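Local structure of putative phosphatase (DUF442) (Shewanella putrefaciens CN-32, 3GXH) at residues G26-Q31 with D99-C104; L35-G40 with A66-V71; R109-A114 with M131-D136; F113-Q118 with P125-T130. The protein probably hydrolyses phosphate monoesters, as a member of the superfamily of protein tyrosine and dual-specificity phosphatases, though its natural substrate is not established. All blocks are in the same frame, centred on the assembly; numbering follows the deposited sequence.

Contact 1 (G26-Q31 with D99-C104). With EDO (1,2-ethanediol), chain G.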
loop_
_atom_site.group_PDB
_atom_site.type_symbol
_atom_site.label_atom_id
_atom_site.label_comp_id
_atom_site.label_asym_id
_atom_site.label_seq_id
_atom_site.Cartn_x
_atom_site.Cartn_y
_atom_site.Cartn_z
ATOM N N GLY A 26 -2.262 0.366 -7.128
ATOM C CA GLY A 26 -2.673 -0.919 -7.612
ATOM C C GLY A 26 -1.515 -1.721 -8.147
ATOM O O GLY A 26 -0.352 -1.503 -7.826
ATOM N N LEU A 27 -1.808 -2.741 -8.981
ATOM C CA LEU A 27 -0.794 -3.757 -9.261
ATOM C C LEU A 27 0.164 -3.333 -10.355
ATOM O O LEU A 27 -0.263 -3.197 -11.501
ATOM C CB LEU A 27 -1.495 -5.057 -9.685
ATOM C CG LEU A 27 -0.590 -6.265 -10.001
ATOM C CD1 LEU A 27 0.274 -6.604 -8.832
ATOM C CD2 LEU A 27 -1.480 -7.442 -10.397
ATOM N N PRO A 28 1.443 -3.150 -10.055
ATOM C CA PRO A 28 2.398 -2.886 -11.139
ATOM C C PRO A 28 2.575 -4.081 -12.043
ATOM O O PRO A 28 2.562 -5.194 -11.526
ATOM C CB PRO A 28 3.724 -2.529 -10.404
ATOM C CG PRO A 28 3.234 -2.173 -9.007
ATOM C CD PRO A 28 2.129 -3.142 -8.763
ATOM N N ASN A 29 2.686 -3.905 -13.354
ATOM C CA ASN A 29 3.138 -4.980 -14.203
ATOM C C ASN A 29 4.649 -5.111 -14.076
ATOM O O ASN A 29 5.316 -4.369 -13.360
ATOM C CB ASN A 29 2.661 -4.760 -15.641
ATOM C CG ASN A 29 3.242 -3.565 -16.296
ATOM O OD1 ASN A 29 4.373 -3.151 -16.044
ATOM N ND2 ASN A 29 2.456 -2.987 -17.195
ATOM N N GLU A 30 5.233 -6.115 -14.715
ATOM C CA GLU A 30 6.618 -6.427 -14.536
ATOM C C GLU A 30 7.520 -5.264 -14.864
ATOM O O GLU A 30 8.403 -4.876 -14.074
ATOM C CB GLU A 30 7.027 -7.678 -15.339
ATOM C CG GLU A 30 8.504 -8.024 -15.186
ATOM C CD GLU A 30 8.884 -9.379 -15.768
ATOM O OE1 GLU A 30 7.989 -10.198 -16.116
ATOM O OE2 GLU A 30 10.111 -9.638 -15.886
ATOM N N GLN A 31 7.328 -4.645 -16.014
ATOM C CA GLN A 31 8.167 -3.516 -16.414
ATOM C C GLN A 31 8.044 -2.344 -15.471
ATOM O O GLN A 31 9.015 -1.610 -15.250
ATOM C CB GLN A 31 7.891 -3.160 -17.877
ATOM C CG GLN A 31 6.545 -2.958 -18.233
ATOM C CD GLN A 31 5.700 -4.261 -18.606
ATOM O OE1 GLN A 31 6.015 -5.503 -18.278
ATOM N NE2 GLN A 31 4.540 -3.970 -19.252
ATOM N N ASP A 99 12.208 4.451 1.001
ATOM C CA ASP A 99 11.072 4.753 0.135
ATOM C C ASP A 99 10.294 3.477 -0.154
ATOM O O ASP A 99 10.875 2.499 -0.609
ATOM C CB ASP A 99 11.523 5.393 -1.150
ATOM C CG ASP A 99 12.013 6.813 -0.911
ATOM O OD1 ASP A 99 11.242 7.621 -0.379
ATOM O OD2 ASP A 99 13.182 7.064 -1.152
ATOM N N VAL A 100 9.014 3.476 0.186
ATOM C CA VAL A 100 8.163 2.289 0.185
ATOM C C VAL A 100 6.982 2.486 -0.765
ATOM O O VAL A 100 6.364 3.566 -0.818
ATOM C CB VAL A 100 7.617 2.049 1.580
ATOM C CG1 VAL A 100 6.670 0.821 1.632
ATOM C CG2 VAL A 100 8.788 1.922 2.615
ATOM N N LEU A 101 6.669 1.435 -1.496
ATOM C CA LEU A 101 5.367 1.288 -2.150
ATOM C C LEU A 101 4.552 0.244 -1.428
ATOM O O LEU A 101 5.080 -0.878 -1.230
ATOM C CB LEU A 101 5.550 0.813 -3.605
ATOM C CG LEU A 101 4.258 0.401 -4.308
ATOM C CD1 LEU A 101 3.302 1.603 -4.485
ATOM C CD2 LEU A 101 4.485 -0.247 -5.659
ATOM N N VAL A 102 3.337 0.575 -1.019
ATOM C CA VAL A 102 2.394 -0.448 -0.569
ATOM C C VAL A 102 1.335 -0.556 -1.659
ATOM O O VAL A 102 0.814 0.478 -2.116
ATOM C CB VAL A 102 1.832 -0.179 0.818
ATOM C CG1 VAL A 102 1.129 1.209 0.929
ATOM C CG2 VAL A 102 0.935 -1.309 1.319
ATOM N N HIS A 103 1.025 -1.766 -2.092
ATOM C CA HIS A 103 0.061 -1.934 -3.177
ATOM C C HIS A 103 -0.814 -3.130 -3.033
ATOM O O HIS A 103 -0.559 -4.045 -2.259
ATOM C CB HIS A 103 0.801 -1.996 -4.526
ATOM C CG HIS A 103 1.338 -3.353 -4.855
ATOM N ND1 HIS A 103 0.547 -4.306 -5.492
ATOM C CD2 HIS A 103 2.551 -3.924 -4.674
ATOM C CE1 HIS A 103 1.274 -5.409 -5.655
ATOM N NE2 HIS A 103 2.475 -5.217 -5.150
ATOM N N CYS A 104 -1.829 -3.141 -3.880
ATOM C CA CYS A 104 -2.676 -4.297 -4.039
ATOM C C CYS A 104 -3.083 -4.336 -5.527
ATOM O O CYS A 104 -2.188 -4.110 -6.376
ATOM C CB CYS A 104 -3.867 -4.265 -3.067
ATOM S SG CYS A 104 -4.600 -2.611 -2.998
HETATM C C1 EDO G . -2.037 -5.171 -13.459
HETATM O O1 EDO G . -0.803 -4.935 -13.637
HETATM C C2 EDO G . -2.854 -3.869 -13.561
HETATM O O2 EDO G . -4.218 -4.201 -13.407
#
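C104 O rests against the G26-L27 peptide, 3.0 Å from G26 C, and accepts a hydrogen bond from the ring of H103. That bond, H103 ND1 to C104 O, spans 2.9 Å and is almost straight (175°), with the oxygen in the imidazole plane. L27 N approaches the same oxygen at too poor an angle to bond. The other ring nitrogen, H103 NE2, is hydrogen-bonded to E59, so both nitrogens are engaged and the ring's rotation is fixed. With its chi1 of 83°, H103 places CG between its backbone N and carbonyl carbon, and the ring swings out over the 26-28 backbone. P28 CD sits over one ring face, a CH-pi contact 3.9 Å from the centroid and 11° off the normal. L27 adds a methyl, CD1 lying obliquely 3.5 Å from H103 CE1. L27 O accepts a 2.8 Å bond from O1 of a 1,2-ethanediol, probably from the crystallisation liquor. Earlier in the strand, L101 CD2 is met by P28 CG at 4.1 Å. H103 ends strand 100-103 and C104 opens the anion-binding loop, consistent with the His-Cys start of the phosphatase signature. Both P28 and L101 also touch L36, which places this buried contact between helix 30-38 and the middle strand of the sheet, flanked by strands 22-25 and 43-46.

Contact 2 (L35-G40 with A66-V71)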
loop_
_atom_site.group_PDB
_atom_site.type_symbol
_atom_site.label_atom_id
_atom_site.label_comp_id
_atom_site.label_asym_id
_atom_site.label_seq_id
_atom_site.Cartn_x
_atom_site.Cartn_y
_atom_site.Cartn_z
ATOM N N LEU A 35 10.503 0.632 -13.299
ATOM C CA LEU A 35 10.262 2.084 -13.216
ATOM C C LEU A 35 10.270 2.521 -11.739
ATOM O O LEU A 35 10.809 3.561 -11.376
ATOM C CB LEU A 35 8.914 2.467 -13.851
ATOM C CG LEU A 35 8.766 2.134 -15.343
ATOM C CD1 LEU A 35 7.369 2.557 -15.761
ATOM C CD2 LEU A 35 9.825 2.883 -16.147
ATOM N N LEU A 36 9.665 1.709 -10.878
ATOM C CA LEU A 36 9.682 1.971 -9.437
ATOM C C LEU A 36 11.103 2.046 -8.902
ATOM O O LEU A 36 11.445 2.986 -8.147
ATOM C CB LEU A 36 8.876 0.910 -8.675
ATOM C CG LEU A 36 7.365 1.111 -8.888
ATOM C CD1 LEU A 36 6.610 -0.224 -8.629
ATOM C CD2 LEU A 36 6.804 2.280 -7.978
ATOM N N LYS A 37 11.938 1.098 -9.261
ATOM C CA LYS A 37 13.325 1.133 -8.816
ATOM C C LYS A 37 14.012 2.421 -9.288
ATOM O O LYS A 37 14.737 3.073 -8.539
ATOM C CB LYS A 37 14.106 -0.077 -9.328
ATOM C CG LYS A 37 15.629 -0.085 -8.979
ATOM C CD LYS A 37 15.850 -0.190 -7.487
ATOM C CE LYS A 37 17.330 -0.120 -7.137
ATOM N NZ LYS A 37 17.557 -0.464 -5.685
ATOM N N GLN A 38 13.819 2.753 -10.555
ATOM C CA GLN A 38 14.469 3.923 -11.136
ATOM C C GLN A 38 14.034 5.209 -10.471
ATOM O O GLN A 38 14.811 6.171 -10.428
ATOM C CB GLN A 38 14.210 3.953 -12.641
ATOM C CG GLN A 38 14.998 2.889 -13.397
ATOM C CD GLN A 38 14.403 2.415 -14.742
ATOM O OE1 GLN A 38 14.757 1.323 -15.222
ATOM N NE2 GLN A 38 13.530 3.208 -15.350
ATOM N N ALA A 39 12.813 5.245 -9.941
ATOM C CA ALA A 39 12.300 6.413 -9.196
ATOM C C ALA A 39 12.820 6.485 -7.771
ATOM O O ALA A 39 12.565 7.459 -7.074
ATOM C CB ALA A 39 10.777 6.418 -9.172
ATOM N N GLY A 40 13.501 5.443 -7.320
ATOM C CA GLY A 40 14.051 5.441 -5.968
ATOM C C GLY A 40 13.293 4.621 -4.935
ATOM O O GLY A 40 13.623 4.672 -3.742
ATOM N N ALA A 66 14.267 -6.595 -9.770
ATOM C CA ALA A 66 14.300 -5.168 -10.081
ATOM C C ALA A 66 15.136 -4.400 -9.049
ATOM O O ALA A 66 15.227 -3.188 -9.152
ATOM C CB ALA A 66 12.896 -4.618 -10.144
ATOM N N GLY A 67 15.744 -5.086 -8.085
ATOM C CA GLY A 67 16.605 -4.468 -7.088
ATOM C C GLY A 67 15.990 -3.879 -5.832
ATOM O O GLY A 67 16.594 -3.044 -5.153
HETATM N N MSE A 68 14.792 -4.341 -5.497
HETATM C CA MSE A 68 14.102 -3.876 -4.319
HETATM C C MSE A 68 13.791 -4.969 -3.315
HETATM O O MSE A 68 13.858 -6.159 -3.653
HETATM C CB MSE A 68 12.780 -3.214 -4.730
HETATM C CG MSE A 68 12.967 -1.999 -5.584
HETATM SE SE MSE A 68 11.359 -1.162 -6.276
HETATM C CE MSE A 68 10.804 -2.644 -7.453
ATOM N N ASP A 69 13.509 -4.581 -2.080
ATOM C CA ASP A 69 13.151 -5.521 -1.035
ATOM C C ASP A 69 11.651 -5.796 -1.152
ATOM O O ASP A 69 10.892 -4.930 -1.595
ATOM C CB ASP A 69 13.429 -4.913 0.354
ATOM C CG ASP A 69 14.877 -4.739 0.652
ATOM O OD1 ASP A 69 15.708 -5.458 0.090
ATOM O OD2 ASP A 69 15.154 -3.870 1.508
ATOM N N TYR A 70 11.234 -7.011 -0.799
ATOM C CA TYR A 70 9.878 -7.474 -0.956
ATOM C C TYR A 70 9.300 -7.931 0.380
ATOM O O TYR A 70 9.918 -8.729 1.077
ATOM C CB TYR A 70 9.862 -8.648 -1.949
ATOM C CG TYR A 70 8.484 -9.198 -2.199
ATOM C CD1 TYR A 70 7.534 -8.393 -2.807
ATOM C CD2 TYR A 70 8.118 -10.482 -1.812
ATOM C CE1 TYR A 70 6.254 -8.845 -3.067
ATOM C CE2 TYR A 70 6.831 -10.942 -2.085
ATOM C CZ TYR A 70 5.917 -10.143 -2.746
ATOM O OH TYR A 70 4.611 -10.574 -2.990
ATOM N N VAL A 71 8.131 -7.425 0.728
ATOM C CA VAL A 71 7.348 -7.832 1.900
ATOM C C VAL A 71 5.962 -8.243 1.443
ATOM O O VAL A 71 5.285 -7.448 0.725
ATOM C CB VAL A 71 7.284 -6.711 2.957
ATOM C CG1 VAL A 71 6.592 -7.228 4.214
ATOM C CG2 VAL A 71 8.660 -6.116 3.249
#
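K37 reaches across to the turn at G67 with its whole side chain, and NZ ends 2.8 Å from G67 O in the hydrogen bond that joins these two segments. The C=O...N angle is 133° and the ammonium stands 40° above the carbonyl plane, an approach that does not follow a lone pair. On the way the chain passes close to a second carbonyl, K37 CG lying 3.1 Å from A66 O. Its course follows from the torsions: CG is anti to the backbone N, while a bend at chi2 (65°) turns the remainder, otherwise extended, along the A66-G67 backbone. Alongside it packs M68, a selenomethionine. M68 CG meets K37 CD at 3.9 Å, and the selenium reaches the helix itself, SE standing 3.8 Å from K37 N and 4.0 Å from L36 CB. In the next shell, F33, V44 and V63 also touch M68, which is thereby wedged between helices 30-38 and 59-65 and the sheet. Each helix is closed by a glycine with positive phi in a Schellman motif, G40 and G67; G40 N bonds back to K37 O at 2.9 Å. Just beyond M68, D69 and V71 make backbone bonds with strand 43-46. Strand 43-46, helix 59-65 and the parallel strand 69-72 thus form a beta-alpha-beta crossover, and this contact fastens its helix-to-strand turn to the preceding helix.

Contact 3 (R109-A114 with M131-D136). With SO4 (sulfate ion), chain D.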
loop_
_atom_site.group_PDB
_atom_site.type_symbol
_atom_site.label_atom_id
_atom_site.label_comp_id
_atom_site.label_asym_id
_atom_site.label_seq_id
_atom_site.Cartn_x
_atom_site.Cartn_y
_atom_site.Cartn_z
ATOM N N ARG A 109 -7.193 -1.754 -0.541
ATOM C CA ARG A 109 -6.495 -2.208 0.673
ATOM C C ARG A 109 -5.344 -1.254 1.000
ATOM O O ARG A 109 -5.189 -0.823 2.184
ATOM C CB ARG A 109 -5.897 -3.607 0.504
ATOM C CG ARG A 109 -6.892 -4.737 0.477
ATOM C CD ARG A 109 -6.154 -5.884 -0.258
ATOM N NE ARG A 109 -6.791 -7.185 -0.308
ATOM C CZ ARG A 109 -7.637 -7.578 -1.242
ATOM N NH1 ARG A 109 -8.176 -6.732 -2.124
ATOM N NH2 ARG A 109 -8.048 -8.826 -1.248
ATOM N N ALA A 110 -4.485 -0.930 0.033
ATOM C CA ALA A 110 -3.279 -0.165 0.286
ATOM C C ALA A 110 -3.535 1.265 0.715
ATOM O O ALA A 110 -2.873 1.765 1.628
ATOM C CB ALA A 110 -2.292 -0.248 -0.936
ATOM N N SER A 111 -4.482 1.947 0.106
ATOM C CA SER A 111 -4.774 3.331 0.532
ATOM C C SER A 111 -5.393 3.353 1.949
ATOM O O SER A 111 -5.096 4.278 2.716
ATOM C CB SER A 111 -5.653 4.064 -0.473
ATOM O OG SER A 111 -6.967 3.510 -0.566
ATOM N N ALA A 112 -6.177 2.333 2.287
ATOM C CA ALA A 112 -6.754 2.213 3.642
ATOM C C ALA A 112 -5.634 2.004 4.668
ATOM O O ALA A 112 -5.609 2.620 5.714
ATOM C CB ALA A 112 -7.812 1.102 3.700
ATOM N N PHE A 113 -4.705 1.114 4.346
ATOM C CA PHE A 113 -3.589 0.826 5.249
ATOM C C PHE A 113 -2.662 2.040 5.353
ATOM O O PHE A 113 -2.160 2.356 6.431
ATOM C CB PHE A 113 -2.792 -0.424 4.810
ATOM C CG PHE A 113 -3.368 -1.740 5.288
ATOM C CD1 PHE A 113 -4.738 -1.984 5.308
ATOM C CD2 PHE A 113 -2.520 -2.771 5.642
ATOM C CE1 PHE A 113 -5.248 -3.211 5.716
ATOM C CE2 PHE A 113 -3.055 -3.963 6.055
ATOM C CZ PHE A 113 -4.380 -4.194 6.082
ATOM N N ALA A 114 -2.450 2.751 4.241
ATOM C CA ALA A 114 -1.649 3.968 4.298
ATOM C C ALA A 114 -2.317 5.019 5.193
ATOM O O ALA A 114 -1.640 5.692 5.992
ATOM C CB ALA A 114 -1.410 4.555 2.896
HETATM N N MSE A 131 -7.817 8.123 0.770
HETATM C CA MSE A 131 -8.582 6.963 0.287
HETATM C C MSE A 131 -9.390 7.290 -0.947
HETATM O O MSE A 131 -10.402 6.692 -1.225
HETATM C CB MSE A 131 -9.446 6.348 1.387
HETATM C CG MSE A 131 -8.596 5.722 2.526
HETATM SE SE MSE A 131 -9.667 5.162 4.027
HETATM C CE MSE A 131 -10.788 3.792 3.167
ATOM N N THR A 132 -8.823 8.175 -1.761
ATOM C CA THR A 132 -9.414 8.537 -3.047
ATOM C C THR A 132 -9.804 7.314 -3.909
ATOM O O THR A 132 -10.867 7.313 -4.513
ATOM C CB THR A 132 -8.489 9.563 -3.781
ATOM O OG1 THR A 132 -8.593 10.834 -3.104
ATOM C CG2 THR A 132 -8.911 9.741 -5.236
ATOM N N PRO A 133 -8.982 6.251 -3.919
ATOM C CA PRO A 133 -9.341 5.101 -4.735
ATOM C C PRO A 133 -10.604 4.419 -4.349
ATOM O O PRO A 133 -11.153 3.698 -5.164
ATOM C CB PRO A 133 -8.148 4.146 -4.529
ATOM C CG PRO A 133 -6.996 5.070 -4.285
ATOM C CD PRO A 133 -7.609 6.103 -3.383
ATOM N N TRP A 134 -11.090 4.645 -3.127
ATOM C CA TRP A 134 -12.329 4.065 -2.644
ATOM C C TRP A 134 -13.546 4.675 -3.294
ATOM O O TRP A 134 -14.634 4.152 -3.159
ATOM C CB TRP A 134 -12.460 4.133 -1.091
ATOM C CG TRP A 134 -11.574 3.159 -0.437
ATOM C CD1 TRP A 134 -10.215 3.207 -0.395
ATOM C CD2 TRP A 134 -11.955 1.974 0.276
ATOM N NE1 TRP A 134 -9.733 2.141 0.306
ATOM C CE2 TRP A 134 -10.766 1.342 0.693
ATOM C CE3 TRP A 134 -13.177 1.345 0.546
ATOM C CZ2 TRP A 134 -10.766 0.142 1.378
ATOM C CZ3 TRP A 134 -13.165 0.153 1.263
ATOM C CH2 TRP A 134 -11.978 -0.425 1.677
ATOM N N ASN A 135 -13.350 5.826 -3.939
ATOM C CA ASN A 135 -14.419 6.491 -4.639
ATOM C C ASN A 135 -15.656 6.566 -3.786
ATOM O O ASN A 135 -16.753 6.263 -4.261
ATOM C CB ASN A 135 -14.698 5.739 -5.948
ATOM C CG ASN A 135 -15.288 6.624 -6.982
ATOM O OD1 ASN A 135 -16.417 6.410 -7.424
ATOM N ND2 ASN A 135 -14.550 7.664 -7.356
ATOM N N ASP A 136 -15.474 6.952 -2.524
ATOM C CA ASP A 136 -16.540 7.055 -1.536
ATOM C C ASP A 136 -17.376 5.771 -1.225
ATOM O O ASP A 136 -18.526 5.870 -0.802
ATOM C CB ASP A 136 -17.490 8.207 -1.906
HETATM S S SO4 D . -7.930 -3.920 -4.054
HETATM O O1 SO4 D . -7.876 -2.605 -4.612
HETATM O O2 SO4 D . -9.211 -4.567 -4.336
HETATM O O3 SO4 D . -6.867 -4.740 -4.620
HETATM O O4 SO4 D . -7.662 -3.834 -2.605
#
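The helix leading out of the sulfate-binding loop 104-109, which resembles the P-loop of tyrosine phosphatases, is covered by M131 and the 3-10 segment 132-134, with S111 and A112 touching M131, P133 and W134. S111 OG lies at the indole edge of W134, in its plane and 3.2 Å from NE1. Each group has a hydrogen bond to the loop: S111 OG to N107 O, and W134 NE1 to Y108 O. S111 adopts chi1 66°, which holds OG between its own backbone N and carbonyl carbon, while P133 CD packs 3.9 Å from S111 OG. One step along the helix, A112 CB touches W134 CZ2 at 3.9 Å and M131 CE at 4.0 Å. The selenomethionine methyl also lies over one face of the indole, with M131 CE 3.4 Å above the plane of the W134 ring and displaced toward its rim. W144 of helix 142-154 meets the same indole.

R109, at the start of this segment, grips a sulfate ion, probably from the crystallisation liquor, twice. R109 N donates to O4 of the sulfate over 3.0 Å at 171°, and R109 NH1 donates to the same oxygen over 3.0 Å at 162°. R109 NE is tied to V75 O, which steadies the guanidinium. The amides of L105, A106 and Y108 complete the anion site. Because S111 and W134 hold the carbonyl oxygens of N107 and Y108, they form a second shell that would help orient the N-H groups of Y108 and R109, which share those peptides, consistent with binding of a substrate phosphate.

Contact 4 (F113-Q118 with P125-T130)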
loop_
_atom_site.group_PDB
_atom_site.type_symbol
_atom_site.label_atom_id
_atom_site.label_comp_id
_atom_site.label_asym_id
_atom_site.label_seq_id
_atom_site.Cartn_x
_atom_site.Cartn_y
_atom_site.Cartn_z
ATOM N N PHE A 113 -4.705 1.114 4.346
ATOM C CA PHE A 113 -3.589 0.826 5.249
ATOM C C PHE A 113 -2.662 2.040 5.353
ATOM O O PHE A 113 -2.160 2.356 6.431
ATOM C CB PHE A 113 -2.792 -0.424 4.810
ATOM C CG PHE A 113 -3.368 -1.740 5.288
ATOM C CD1 PHE A 113 -4.738 -1.984 5.308
ATOM C CD2 PHE A 113 -2.520 -2.771 5.642
ATOM C CE1 PHE A 113 -5.248 -3.211 5.716
ATOM C CE2 PHE A 113 -3.055 -3.963 6.055
ATOM C CZ PHE A 113 -4.380 -4.194 6.082
ATOM N N ALA A 114 -2.450 2.751 4.241
ATOM C CA ALA A 114 -1.649 3.968 4.298
ATOM C C ALA A 114 -2.317 5.019 5.193
ATOM O O ALA A 114 -1.640 5.692 5.992
ATOM C CB ALA A 114 -1.410 4.555 2.896
ATOM N N TYR A 115 -3.617 5.180 5.096
ATOM C CA TYR A 115 -4.343 6.102 5.965
ATOM C C TYR A 115 -4.123 5.736 7.430
ATOM O O TYR A 115 -3.802 6.601 8.251
ATOM C CB TYR A 115 -5.827 6.055 5.628
ATOM C CG TYR A 115 -6.668 6.751 6.652
ATOM C CD1 TYR A 115 -6.636 8.132 6.750
ATOM C CD2 TYR A 115 -7.435 6.031 7.576
ATOM C CE1 TYR A 115 -7.375 8.796 7.716
ATOM C CE2 TYR A 115 -8.193 6.686 8.546
ATOM C CZ TYR A 115 -8.152 8.052 8.611
ATOM O OH TYR A 115 -8.920 8.707 9.593
ATOM N N LEU A 116 -4.261 4.439 7.767
ATOM C CA LEU A 116 -4.116 4.061 9.144
ATOM C C LEU A 116 -2.697 4.293 9.642
ATOM O O LEU A 116 -2.498 4.670 10.822
ATOM C CB LEU A 116 -4.525 2.603 9.348
ATOM C CG LEU A 116 -6.042 2.406 9.249
ATOM C CD1 LEU A 116 -6.355 0.911 9.297
ATOM C CD2 LEU A 116 -6.846 3.154 10.340
ATOM N N TYR A 117 -1.708 4.089 8.786
ATOM C CA TYR A 117 -0.331 4.302 9.148
ATOM C C TYR A 117 -0.074 5.761 9.426
ATOM O O TYR A 117 0.547 6.118 10.443
ATOM C CB TYR A 117 0.602 3.789 8.040
ATOM C CG TYR A 117 2.027 4.221 8.203
ATOM C CD1 TYR A 117 2.849 3.576 9.112
ATOM C CD2 TYR A 117 2.551 5.314 7.470
ATOM C CE1 TYR A 117 4.182 3.980 9.274
ATOM C CE2 TYR A 117 3.879 5.726 7.651
ATOM C CZ TYR A 117 4.660 5.036 8.533
ATOM O OH TYR A 117 5.965 5.478 8.709
ATOM N N GLN A 118 -0.503 6.617 8.529
ATOM C CA GLN A 118 -0.284 8.045 8.733
ATOM C C GLN A 118 -1.003 8.526 9.989
ATOM O O GLN A 118 -0.480 9.361 10.748
ATOM C CB GLN A 118 -0.687 8.840 7.518
ATOM C CG GLN A 118 0.184 8.493 6.307
ATOM C CD GLN A 118 -0.110 9.299 5.059
ATOM O OE1 GLN A 118 -1.258 9.697 4.784
ATOM N NE2 GLN A 118 0.953 9.527 4.259
ATOM N N PRO A 125 -3.690 12.592 8.665
ATOM C CA PRO A 125 -4.040 12.494 7.247
ATOM C C PRO A 125 -5.492 12.883 7.018
ATOM O O PRO A 125 -6.300 12.754 7.925
ATOM C CB PRO A 125 -3.850 10.999 6.950
ATOM C CG PRO A 125 -4.144 10.339 8.270
ATOM C CD PRO A 125 -3.527 11.272 9.294
ATOM N N ASN A 126 -5.841 13.337 5.817
ATOM C CA ASN A 126 -7.228 13.546 5.472
ATOM C C ASN A 126 -7.755 12.248 4.865
ATOM O O ASN A 126 -7.191 11.759 3.905
ATOM C CB ASN A 126 -7.380 14.711 4.492
ATOM C CG ASN A 126 -8.802 14.938 4.109
ATOM O OD1 ASN A 126 -9.377 14.213 3.295
ATOM N ND2 ASN A 126 -9.405 15.964 4.702
HETATM N N MSE A 127 -8.816 11.684 5.450
HETATM C CA MSE A 127 -9.227 10.320 5.082
HETATM C C MSE A 127 -9.688 10.253 3.650
HETATM O O MSE A 127 -9.286 9.362 2.891
HETATM C CB MSE A 127 -10.332 9.780 6.008
HETATM C CG MSE A 127 -10.356 8.244 5.991
HETATM SE SE MSE A 127 -11.762 7.432 7.131
HETATM C CE MSE A 127 -13.033 7.745 5.770
ATOM N N ALA A 128 -10.548 11.172 3.260
ATOM C CA ALA A 128 -11.082 11.175 1.904
ATOM C C ALA A 128 -10.001 11.366 0.870
ATOM O O ALA A 128 -10.039 10.728 -0.168
ATOM C CB ALA A 128 -12.155 12.308 1.795
ATOM N N GLN A 129 -9.019 12.213 1.165
ATOM C CA GLN A 129 -7.908 12.463 0.277
ATOM C C GLN A 129 -7.047 11.205 0.133
ATOM O O GLN A 129 -6.704 10.787 -0.982
ATOM C CB GLN A 129 -7.043 13.636 0.776
ATOM C CG GLN A 129 -5.883 14.003 -0.074
ATOM C CD GLN A 129 -4.896 14.916 0.632
ATOM O OE1 GLN A 129 -4.886 15.017 1.870
ATOM N NE2 GLN A 129 -4.051 15.594 -0.150
ATOM N N THR A 130 -6.699 10.609 1.258
ATOM C CA THR A 130 -5.837 9.430 1.261
ATOM C C THR A 130 -6.521 8.251 0.538
ATOM O O THR A 130 -5.841 7.505 -0.197
ATOM C CB THR A 130 -5.457 9.053 2.705
ATOM O OG1 THR A 130 -4.759 10.134 3.319
ATOM C CG2 THR A 130 -4.515 7.854 2.706
HETATM O O HOH W 1 -2.009 10.885 2.558
#
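After helix 108-120 the chain turns back, and the short helix 127-130 packs against it, with Y115 as the side chain around which the two meet. M127, a selenomethionine, lies across the tyrosine: CG sits over one face, 3.5 Å from the centroid of the Y115 ring and 15° off its normal, as a CH-pi contact. Its selenium is oblique to the same ring, M127 SE to centroid 4.4 Å, making a Met-aromatic pair. P125 crosses Y115 at about a right angle, with P125 CG 3.6 Å from Y115 CE1. Y115 carries CG anti to its N (chi1 168°), and this turns the ring alongside the neighbouring helix, while T130 CG2 packs 3.7 Å from Y115 CB.

The short helix opens with an N-cap, N126 OD1 accepting from Q129 N over 2.9 Å in the carbonyl plane. N126 O in turn receives both T130 N and T130 OG1, the hydroxyl from above the carbonyl plane. A water also bonds T130 OG1 at 3.0 Å and lies beside Q118 OE1. Q118 slides past P125 in the opposite direction, its OE1 3.6 Å from P125 CB, and its NE2 is bonded to Q18 O of edge strand 16-19.

Overall arrangement
Contacts 1 and 3 meet at the anion site. C104 SG lies 3.7 Å from R109 N, in the first turn of helix 108-120, and about 3 Å from the nearest sulfate atom. C104 and R109 are consistent with the cysteine and arginine of the phosphatase P-loop, although four residues rather than the usual five lie between them. Contact 2 is nested within the chain loop closed by contact 1, centres about 9 Å apart, and L36 CD1 bridges them at 3.7 Å from L101 CD2. Contact 4 shares F113 and A114 with contact 3, their centres about 8 Å apart. Contacts 2 and 4, about 23 Å apart between centres, lie on opposite sides of the chain's centre.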